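Local atomic coordinates of minor fimbrium subunit Mfa5 (Porphyromonas gingivalis ATCC 33277, PDB entry 6TO1), a protein that serves as an accessory subunit of the minor fimbriae, surface filaments that mediate biofilm formation and adhesion to host cells and to other oral bacteria. Residues A[535-540]-A[565-570]; A[617-622]-A[638-643]. All coordinates share one frame; numbering follows the deposited sequence.

Contact 1 (A[535-540]-A[565-570]); sequences RHYVLV and SQDFFL
Arg535 and Asp567 form an antiparallel hydrogen-bonded pair, and the axes of strands 535-539 and 565-568 run at 155° to each other. Arg535 N gives a nearly straight bond to Asp567 O at 2.8 Å. Asp567 N returns one to Arg535 O at 3.1 Å. Both side chains leave on the same face of the sheet and join in a cross-strand salt bridge, with Arg535 NE 2.8 Å from Asp567 OD1. The bond uses the syn side of the carboxylate, tilted from its plane. The guanidinium and carboxylate planes are 57° apart. A bend in the arginine chain (chi3 -76°) brings the guanidinium alongside 567-569. There Phe569 CB lies over one of its faces, and Arg535 NH2 makes a weak bond to Phe568 O at 3.2 Å. Arg535 NH1 sits at the edge of the Phe569 ring and bonds to Pro597 O. The Tyr537 hydroxyl also approaches the Asp567 carboxylate, and is hydrogen-bonded to Thr599 OG1. On the other face, Gln566 CG makes an off-centre CH-pi contact with the His536 ring, 4.2 Å from its centroid. His536 NE2 is held by Asn636, and its ring stacks on Tyr638. In this mixed sheet of the last modelled domain, strand 530-539 lies between 565-568, its antiparallel partner, on one edge and strand 634-643, which runs parallel to it, on the other. Phe569 reaches strand 592-596.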
ATOM      1  N   ARG A 535      -7.337  48.157 -28.815  1.00 24.47           N
ATOM      2  CA  ARG A 535      -7.824  49.353 -29.499  1.00 25.17           C
ATOM      3  C   ARG A 535      -8.155  48.983 -30.936  1.00 21.48           C
ATOM      4  O   ARG A 535      -7.323  48.400 -31.641  1.00 28.92           O
ATOM      5  CB  ARG A 535      -6.765  50.454 -29.435  1.00 23.95           C
ATOM      6  CG  ARG A 535      -6.476  50.886 -28.007  1.00 19.82           C
ATOM      7  CD  ARG A 535      -5.536  52.101 -27.963  1.00 24.31           C
ATOM      8  NE  ARG A 535      -4.158  51.703 -28.237  1.00 23.11           N
ATOM      9  CZ  ARG A 535      -3.092  52.439 -27.952  1.00 28.00           C
ATOM     10  NH1 ARG A 535      -3.233  53.647 -27.413  1.00 28.72           N
ATOM     11  NH2 ARG A 535      -1.882  51.966 -28.202  1.00 31.64           N
ATOM     12  N   HIS A 536      -9.385  49.272 -31.350  1.00 22.64           N
ATOM     13  CA  HIS A 536      -9.851  48.985 -32.695  1.00 20.04           C
ATOM     14  C   HIS A 536     -10.125  50.306 -33.413  1.00 18.45           C
ATOM     15  O   HIS A 536     -10.494  51.297 -32.780  1.00 22.07           O
ATOM     16  CB  HIS A 536     -11.133  48.163 -32.689  1.00 23.72           C
ATOM     17  CG  HIS A 536     -11.074  46.943 -31.822  1.00 28.47           C
ATOM     18  ND1 HIS A 536     -10.756  45.695 -32.317  1.00 29.51           N
ATOM     19  CD2 HIS A 536     -11.312  46.781 -30.497  1.00 29.36           C
ATOM     20  CE1 HIS A 536     -10.802  44.810 -31.331  1.00 28.99           C
ATOM     21  NE2 HIS A 536     -11.122  45.445 -30.213  1.00 23.23           N
ATOM     22  N   TYR A 537      -9.945  50.298 -34.728  1.00 23.41           N
ATOM     23  CA  TYR A 537     -10.012  51.503 -35.562  1.00 23.51           C
ATOM     24  C   TYR A 537     -10.968  51.221 -36.714  1.00 23.33           C
ATOM     25  O   TYR A 537     -10.615  50.533 -37.678  1.00 25.45           O
ATOM     26  CB  TYR A 537      -8.617  51.874 -36.046  1.00 19.54           C
ATOM     27  CG  TYR A 537      -7.635  52.032 -34.904  1.00 18.98           C
ATOM     28  CD1 TYR A 537      -7.505  53.237 -34.248  1.00 21.66           C
ATOM     29  CD2 TYR A 537      -6.886  50.932 -34.421  1.00 23.65           C
ATOM     30  CE1 TYR A 537      -6.668  53.388 -33.197  1.00 22.74           C
ATOM     31  CE2 TYR A 537      -6.011  51.087 -33.369  1.00 23.80           C
ATOM     32  CZ  TYR A 537      -5.906  52.317 -32.757  1.00 25.57           C
ATOM     33  OH  TYR A 537      -5.069  52.535 -31.687  1.00 24.39           O
ATOM     34  N   VAL A 538     -12.187  51.744 -36.603  1.00 22.23           N
ATOM     35  CA  VAL A 538     -13.273  51.323 -37.473  1.00 24.79           C
ATOM     36  C   VAL A 538     -13.961  52.502 -38.150  1.00 24.27           C
ATOM     37  O   VAL A 538     -13.899  53.646 -37.700  1.00 23.13           O
ATOM     38  CB  VAL A 538     -14.319  50.479 -36.692  1.00 25.61           C
ATOM     39  CG1 VAL A 538     -13.655  49.196 -36.128  1.00 27.51           C
ATOM     40  CG2 VAL A 538     -14.953  51.282 -35.591  1.00 30.93           C
ATOM     41  N   LEU A 539     -14.709  52.169 -39.190  1.00 22.88           N
ATOM     42  CA  LEU A 539     -15.293  53.118 -40.121  1.00 25.17           C
ATOM     43  C   LEU A 539     -16.739  53.416 -39.758  1.00 35.27           C
ATOM     44  O   LEU A 539     -17.518  52.498 -39.484  1.00 30.60           O
ATOM     45  CB  LEU A 539     -15.214  52.545 -41.538  1.00 27.70           C
ATOM     46  CG  LEU A 539     -15.795  53.367 -42.701  1.00 28.52           C
ATOM     47  CD1 LEU A 539     -14.978  54.647 -42.796  1.00 26.47           C
ATOM     48  CD2 LEU A 539     -15.788  52.622 -44.017  1.00 30.29           C
ATOM     49  N   VAL A 540     -17.086  54.704 -39.732  1.00 25.33           N
ATOM     50  CA  VAL A 540     -18.479  55.127 -39.666  1.00 27.88           C
ATOM     51  C   VAL A 540     -18.764  56.018 -40.868  1.00 33.19           C
ATOM     52  O   VAL A 540     -17.859  56.575 -41.505  1.00 28.63           O
ATOM     53  CB  VAL A 540     -18.842  55.863 -38.367  1.00 28.11           C
ATOM     54  CG1 VAL A 540     -18.656  54.959 -37.159  1.00 25.51           C
ATOM     55  CG2 VAL A 540     -18.012  57.150 -38.233  1.00 27.10           C
ATOM     56  N   SER A 565      -4.831  48.170 -38.271  1.00 28.15           N
ATOM     57  CA  SER A 565      -4.687  46.981 -37.434  1.00 28.55           C
ATOM     58  C   SER A 565      -4.978  47.280 -35.969  1.00 21.14           C
ATOM     59  O   SER A 565      -4.519  48.281 -35.404  1.00 26.00           O
ATOM     60  CB  SER A 565      -3.267  46.421 -37.557  1.00 32.45           C
ATOM     61  OG  SER A 565      -3.004  45.995 -38.878  1.00 38.30           O
ATOM     62  N   GLN A 566      -5.734  46.388 -35.338  1.00 25.54           N
ATOM     63  CA  GLN A 566      -5.925  46.475 -33.900  1.00 26.94           C
ATOM     64  C   GLN A 566      -4.570  46.480 -33.204  1.00 27.90           C
ATOM     65  O   GLN A 566      -3.606  45.880 -33.682  1.00 32.48           O
ATOM     66  CB  GLN A 566      -6.796  45.307 -33.436  1.00 33.01           C
ATOM     67  CG  GLN A 566      -6.951  45.192 -31.951  1.00 33.37           C
ATOM     68  CD  GLN A 566      -6.235  43.971 -31.405  1.00 45.37           C
ATOM     69  OE1 GLN A 566      -6.482  42.843 -31.830  1.00 48.79           O
ATOM     70  NE2 GLN A 566      -5.339  44.195 -30.460  1.00 43.20           N
ATOM     71  N   ASP A 567      -4.471  47.229 -32.106  1.00 26.69           N
ATOM     72  CA  ASP A 567      -3.257  47.222 -31.300  1.00 31.30           C
ATOM     73  C   ASP A 567      -3.648  47.168 -29.826  1.00 36.83           C
ATOM     74  O   ASP A 567      -4.829  47.201 -29.472  1.00 31.90           O
ATOM     75  CB  ASP A 567      -2.334  48.418 -31.604  1.00 24.69           C
ATOM     76  CG  ASP A 567      -2.962  49.786 -31.299  1.00 40.83           C
ATOM     77  OD1 ASP A 567      -3.783  49.910 -30.387  1.00 36.82           O
ATOM     78  OD2 ASP A 567      -2.596  50.766 -31.971  1.00 37.09           O
ATOM     79  N   PHE A 568      -2.647  47.081 -28.961  1.00 27.59           N
ATOM     80  CA  PHE A 568      -2.863  47.005 -27.531  1.00 26.28           C
ATOM     81  C   PHE A 568      -2.411  48.284 -26.857  1.00 32.75           C
ATOM     82  O   PHE A 568      -1.487  48.959 -27.326  1.00 32.78           O
ATOM     83  CB  PHE A 568      -2.108  45.824 -26.919  1.00 31.09           C
ATOM     84  CG  PHE A 568      -2.651  44.506 -27.326  1.00 28.59           C
ATOM     85  CD1 PHE A 568      -2.135  43.842 -28.418  1.00 31.94           C
ATOM     86  CD2 PHE A 568      -3.704  43.925 -26.632  1.00 31.41           C
ATOM     87  CE1 PHE A 568      -2.633  42.619 -28.813  1.00 33.31           C
ATOM     88  CE2 PHE A 568      -4.207  42.689 -27.034  1.00 26.07           C
ATOM     89  CZ  PHE A 568      -3.664  42.038 -28.126  1.00 36.51           C
ATOM     90  N   PHE A 569      -3.065  48.583 -25.741  1.00 24.87           N
ATOM     91  CA  PHE A 569      -2.781  49.734 -24.901  1.00 28.56           C
ATOM     92  C   PHE A 569      -2.070  49.279 -23.641  1.00 38.77           C
ATOM     93  O   PHE A 569      -2.517  48.337 -22.979  1.00 31.35           O
ATOM     94  CB  PHE A 569      -4.073  50.465 -24.516  1.00 24.71           C
ATOM     95  CG  PHE A 569      -3.921  51.424 -23.352  1.00 38.75           C
ATOM     96  CD1 PHE A 569      -3.455  52.716 -23.549  1.00 36.09           C
ATOM     97  CD2 PHE A 569      -4.264  51.034 -22.064  1.00 26.47           C
ATOM     98  CE1 PHE A 569      -3.319  53.596 -22.481  1.00 36.87           C
ATOM     99  CE2 PHE A 569      -4.121  51.899 -20.992  1.00 42.04           C
ATOM    100  CZ  PHE A 569      -3.658  53.191 -21.201  1.00 40.04           C
ATOM    101  N   LEU A 570      -0.998  49.979 -23.288  1.00 30.09           N
ATOM    102  CA  LEU A 570      -0.268  49.737 -22.047  1.00 31.26           C
ATOM    103  C   LEU A 570      -0.196  51.023 -21.239  1.00 38.68           C
ATOM    104  O   LEU A 570       0.369  52.020 -21.716  1.00 44.01           O
ATOM    105  CB  LEU A 570       1.130  49.212 -22.368  1.00 41.99           C
ATOM    106  CG  LEU A 570       1.803  48.356 -21.308  1.00 41.94           C
ATOM    107  CD1 LEU A 570       0.995  47.103 -21.025  1.00 39.49           C
ATOM    108  CD2 LEU A 570       3.215  47.993 -21.747  1.00 51.30           C
TER

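Contact 2 (A[617-622]-A[638-643]); sequences PGSTPN and YFAYKL
Thr620 meets strand 638-643 from the loop 617-622, its CA 5.3 Å from that of Phe639, and its backbone N bonds to Tyr638 O at 2.7 Å. The bond is nearly straight at the hydrogen (173°), although the donor lies 29° off the carbonyl plane. The threonine side chain adds a second grip on the same residue. Thr620 OG1 lies beside its own backbone N (chi1 -56°) and accepts a bond from Tyr638 N at 2.9 Å. Thr620 CG2, anti to the backbone N, packs against Phe639 CE1 at 3.5 Å. Thr620 O and Pro621 O both come to the edge of the phenylalanine ring, near its plane. Ser619 CB rests on Ala640 CB at 3.9 Å. One water bridges the two segments: it donates to Ser619 OG and Thr620 O and accepts from Ala640 N at 3.0 Å. Ser619 OG is also bonded to Val616 N, in the loop that follows strand 610-614. The buried Thr620 thus satisfies both backbone polar groups of Tyr638 on behalf of the loop, while Ala640 N is served by the water.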
ATOM      1  N   PRO A 617     -22.094  57.872 -31.338  1.00 34.73           N
ATOM      2  CA  PRO A 617     -22.737  57.018 -30.330  1.00 31.13           C
ATOM      3  C   PRO A 617     -22.076  55.653 -30.278  1.00 34.73           C
ATOM      4  O   PRO A 617     -21.817  55.024 -31.313  1.00 33.41           O
ATOM      5  CB  PRO A 617     -24.192  56.936 -30.808  1.00 39.32           C
ATOM      6  CG  PRO A 617     -24.394  58.193 -31.572  1.00 38.91           C
ATOM      7  CD  PRO A 617     -23.073  58.449 -32.279  1.00 41.40           C
ATOM      8  N   GLY A 618     -21.772  55.220 -29.057  1.00 35.06           N
ATOM      9  CA  GLY A 618     -21.147  53.943 -28.831  1.00 41.61           C
ATOM     10  C   GLY A 618     -19.649  53.915 -28.990  1.00 34.52           C
ATOM     11  O   GLY A 618     -19.019  52.941 -28.559  1.00 31.14           O
ATOM     12  N   SER A 619     -19.045  54.941 -29.576  1.00 25.64           N
ATOM     13  CA  SER A 619     -17.623  54.870 -29.875  1.00 24.00           C
ATOM     14  C   SER A 619     -16.809  55.445 -28.723  1.00 24.99           C
ATOM     15  O   SER A 619     -17.313  56.182 -27.858  1.00 26.59           O
ATOM     16  CB  SER A 619     -17.306  55.589 -31.197  1.00 25.31           C
ATOM     17  OG  SER A 619     -17.248  56.988 -31.029  1.00 23.84           O
ATOM     18  N   THR A 620     -15.533  55.094 -28.716  1.00 21.71           N
ATOM     19  CA  THR A 620     -14.666  55.482 -27.620  1.00 21.06           C
ATOM     20  C   THR A 620     -14.125  56.889 -27.866  1.00 23.45           C
ATOM     21  O   THR A 620     -13.561  57.149 -28.934  1.00 24.16           O
ATOM     22  CB  THR A 620     -13.502  54.517 -27.451  1.00 26.00           C
ATOM     23  OG1 THR A 620     -13.983  53.173 -27.280  1.00 28.95           O
ATOM     24  CG2 THR A 620     -12.670  54.926 -26.209  1.00 22.55           C
ATOM     25  N   PRO A 621     -14.302  57.813 -26.930  1.00 26.63           N
ATOM     26  CA  PRO A 621     -13.770  59.167 -27.121  1.00 23.39           C
ATOM     27  C   PRO A 621     -12.261  59.189 -26.953  1.00 28.06           C
ATOM     28  O   PRO A 621     -11.620  58.196 -26.595  1.00 26.41           O
ATOM     29  CB  PRO A 621     -14.472  59.982 -26.035  1.00 24.80           C
ATOM     30  CG  PRO A 621     -14.795  59.024 -25.003  1.00 31.05           C
ATOM     31  CD  PRO A 621     -15.066  57.705 -25.674  1.00 26.32           C
ATOM     32  N   ASN A 622     -11.688  60.354 -27.234  1.00 24.64           N
ATOM     33  CA  ASN A 622     -10.241  60.527 -27.160  1.00 25.91           C
ATOM     34  C   ASN A 622      -9.857  61.459 -26.018  1.00 34.86           C
ATOM     35  O   ASN A 622     -10.006  62.682 -26.137  1.00 27.28           O
ATOM     36  CB  ASN A 622      -9.708  61.068 -28.487  1.00 27.86           C
ATOM     37  CG  ASN A 622      -8.213  61.250 -28.472  1.00 33.71           C
ATOM     38  OD1 ASN A 622      -7.537  60.711 -27.618  1.00 28.66           O
ATOM     39  ND2 ASN A 622      -7.691  62.041 -29.405  1.00 36.81           N
ATOM     40  N   TYR A 638     -13.263  51.115 -29.258  1.00 23.17           N
ATOM     41  CA  TYR A 638     -13.645  51.257 -30.659  1.00 16.35           C
ATOM     42  C   TYR A 638     -13.521  52.736 -31.023  1.00 17.74           C
ATOM     43  O   TYR A 638     -14.377  53.543 -30.665  1.00 23.55           O
ATOM     44  CB  TYR A 638     -15.046  50.745 -30.902  1.00 21.57           C
ATOM     45  CG  TYR A 638     -15.051  49.234 -30.836  1.00 22.44           C
ATOM     46  CD1 TYR A 638     -14.719  48.489 -31.948  1.00 25.76           C
ATOM     47  CD2 TYR A 638     -15.325  48.569 -29.650  1.00 27.37           C
ATOM     48  CE1 TYR A 638     -14.691  47.110 -31.915  1.00 33.52           C
ATOM     49  CE2 TYR A 638     -15.309  47.177 -29.610  1.00 25.36           C
ATOM     50  CZ  TYR A 638     -14.984  46.462 -30.761  1.00 31.38           C
ATOM     51  OH  TYR A 638     -14.930  45.076 -30.783  1.00 41.22           O
ATOM     52  N   PHE A 639     -12.450  53.073 -31.722  1.00 24.31           N
ATOM     53  CA  PHE A 639     -12.253  54.430 -32.218  1.00 22.18           C
ATOM     54  C   PHE A 639     -12.832  54.522 -33.622  1.00 21.74           C
ATOM     55  O   PHE A 639     -12.458  53.749 -34.491  1.00 19.21           O
ATOM     56  CB  PHE A 639     -10.765  54.750 -32.154  1.00 20.19           C
ATOM     57  CG  PHE A 639     -10.216  54.743 -30.765  1.00 20.66           C
ATOM     58  CD1 PHE A 639     -10.662  55.650 -29.830  1.00 20.69           C
ATOM     59  CD2 PHE A 639      -9.253  53.796 -30.372  1.00 20.22           C
ATOM     60  CE1 PHE A 639     -10.155  55.660 -28.541  1.00 24.93           C
ATOM     61  CE2 PHE A 639      -8.739  53.810 -29.089  1.00 22.23           C
ATOM     62  CZ  PHE A 639      -9.187  54.730 -28.167  1.00 25.48           C
ATOM     63  N   ALA A 640     -13.749  55.474 -33.824  1.00 20.53           N
ATOM     64  CA  ALA A 640     -14.472  55.664 -35.071  1.00 23.94           C
ATOM     65  C   ALA A 640     -13.799  56.723 -35.934  1.00 19.20           C
ATOM     66  O   ALA A 640     -13.271  57.718 -35.430  1.00 20.82           O
ATOM     67  CB  ALA A 640     -15.914  56.096 -34.788  1.00 24.70           C
ATOM     68  N   TYR A 641     -13.803  56.480 -37.230  1.00 18.20           N
ATOM     69  CA  TYR A 641     -13.233  57.380 -38.222  1.00 19.62           C
ATOM     70  C   TYR A 641     -14.200  57.498 -39.384  1.00 24.89           C
ATOM     71  O   TYR A 641     -14.814  56.499 -39.778  1.00 25.84           O
ATOM     72  CB  TYR A 641     -11.879  56.861 -38.752  1.00 19.07           C
ATOM     73  CG  TYR A 641     -10.861  56.769 -37.666  1.00 23.03           C
ATOM     74  CD1 TYR A 641      -9.829  57.690 -37.556  1.00 19.42           C
ATOM     75  CD2 TYR A 641     -10.921  55.740 -36.745  1.00 23.36           C
ATOM     76  CE1 TYR A 641      -8.920  57.614 -36.531  1.00 22.82           C
ATOM     77  CE2 TYR A 641     -10.034  55.656 -35.731  1.00 23.30           C
ATOM     78  CZ  TYR A 641      -9.037  56.572 -35.611  1.00 24.51           C
ATOM     79  OH  TYR A 641      -8.183  56.430 -34.550  1.00 23.26           O
ATOM     80  N   LYS A 642     -14.299  58.697 -39.963  1.00 24.25           N
ATOM     81  CA  LYS A 642     -15.022  58.869 -41.208  1.00 25.35           C
ATOM     82  C   LYS A 642     -14.116  59.413 -42.304  1.00 25.63           C
ATOM     83  O   LYS A 642     -13.086  60.053 -42.061  1.00 25.26           O
ATOM     84  CB  LYS A 642     -16.256  59.783 -41.049  1.00 31.76           C
ATOM     85  CG  LYS A 642     -15.962  61.204 -40.678  1.00 32.81           C
ATOM     86  CD  LYS A 642     -17.288  62.008 -40.555  1.00 32.59           C
ATOM     87  CE  LYS A 642     -17.008  63.481 -40.243  1.00 48.08           C
ATOM     88  NZ  LYS A 642     -18.267  64.297 -40.170  1.00 47.57           N
ATOM     89  N   LEU A 643     -14.541  59.141 -43.530  1.00 24.34           N
ATOM     90  CA  LEU A 643     -13.807  59.560 -44.712  1.00 31.21           C
ATOM     91  C   LEU A 643     -13.692  61.077 -44.774  1.00 29.13           C
ATOM     92  O   LEU A 643     -14.679  61.799 -44.559  1.00 24.75           O
ATOM     93  CB  LEU A 643     -14.533  59.009 -45.942  1.00 26.50           C
ATOM     94  CG  LEU A 643     -13.941  59.300 -47.313  1.00 27.47           C
ATOM     95  CD1 LEU A 643     -12.643  58.576 -47.490  1.00 30.54           C
ATOM     96  CD2 LEU A 643     -14.938  58.928 -48.429  1.00 41.46           C
TER
HETATM   97  O   HOH W   1     -14.443  57.250 -31.511  1.00 23.54           O

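Both contacts reach the same mixed sheet, about 10 Å apart between centres and far from the magnesium and calcium sites. Strands 530-539 and 634-643 are neighbours in it, joined by probable hydrogen bonds from Phe639 N to His536 O and from Tyr641 N to Val538 O. Contact 1 pairs two strands and is a surface contact, tied by a charged pair as well as by backbone bonds. Contact 2 sets a loop on a strand and is partly buried. It has no salt bridge and relies on a threonine, a water and a phenylalanine edge. Phe639 connects the two, since its ring also touches Arg535.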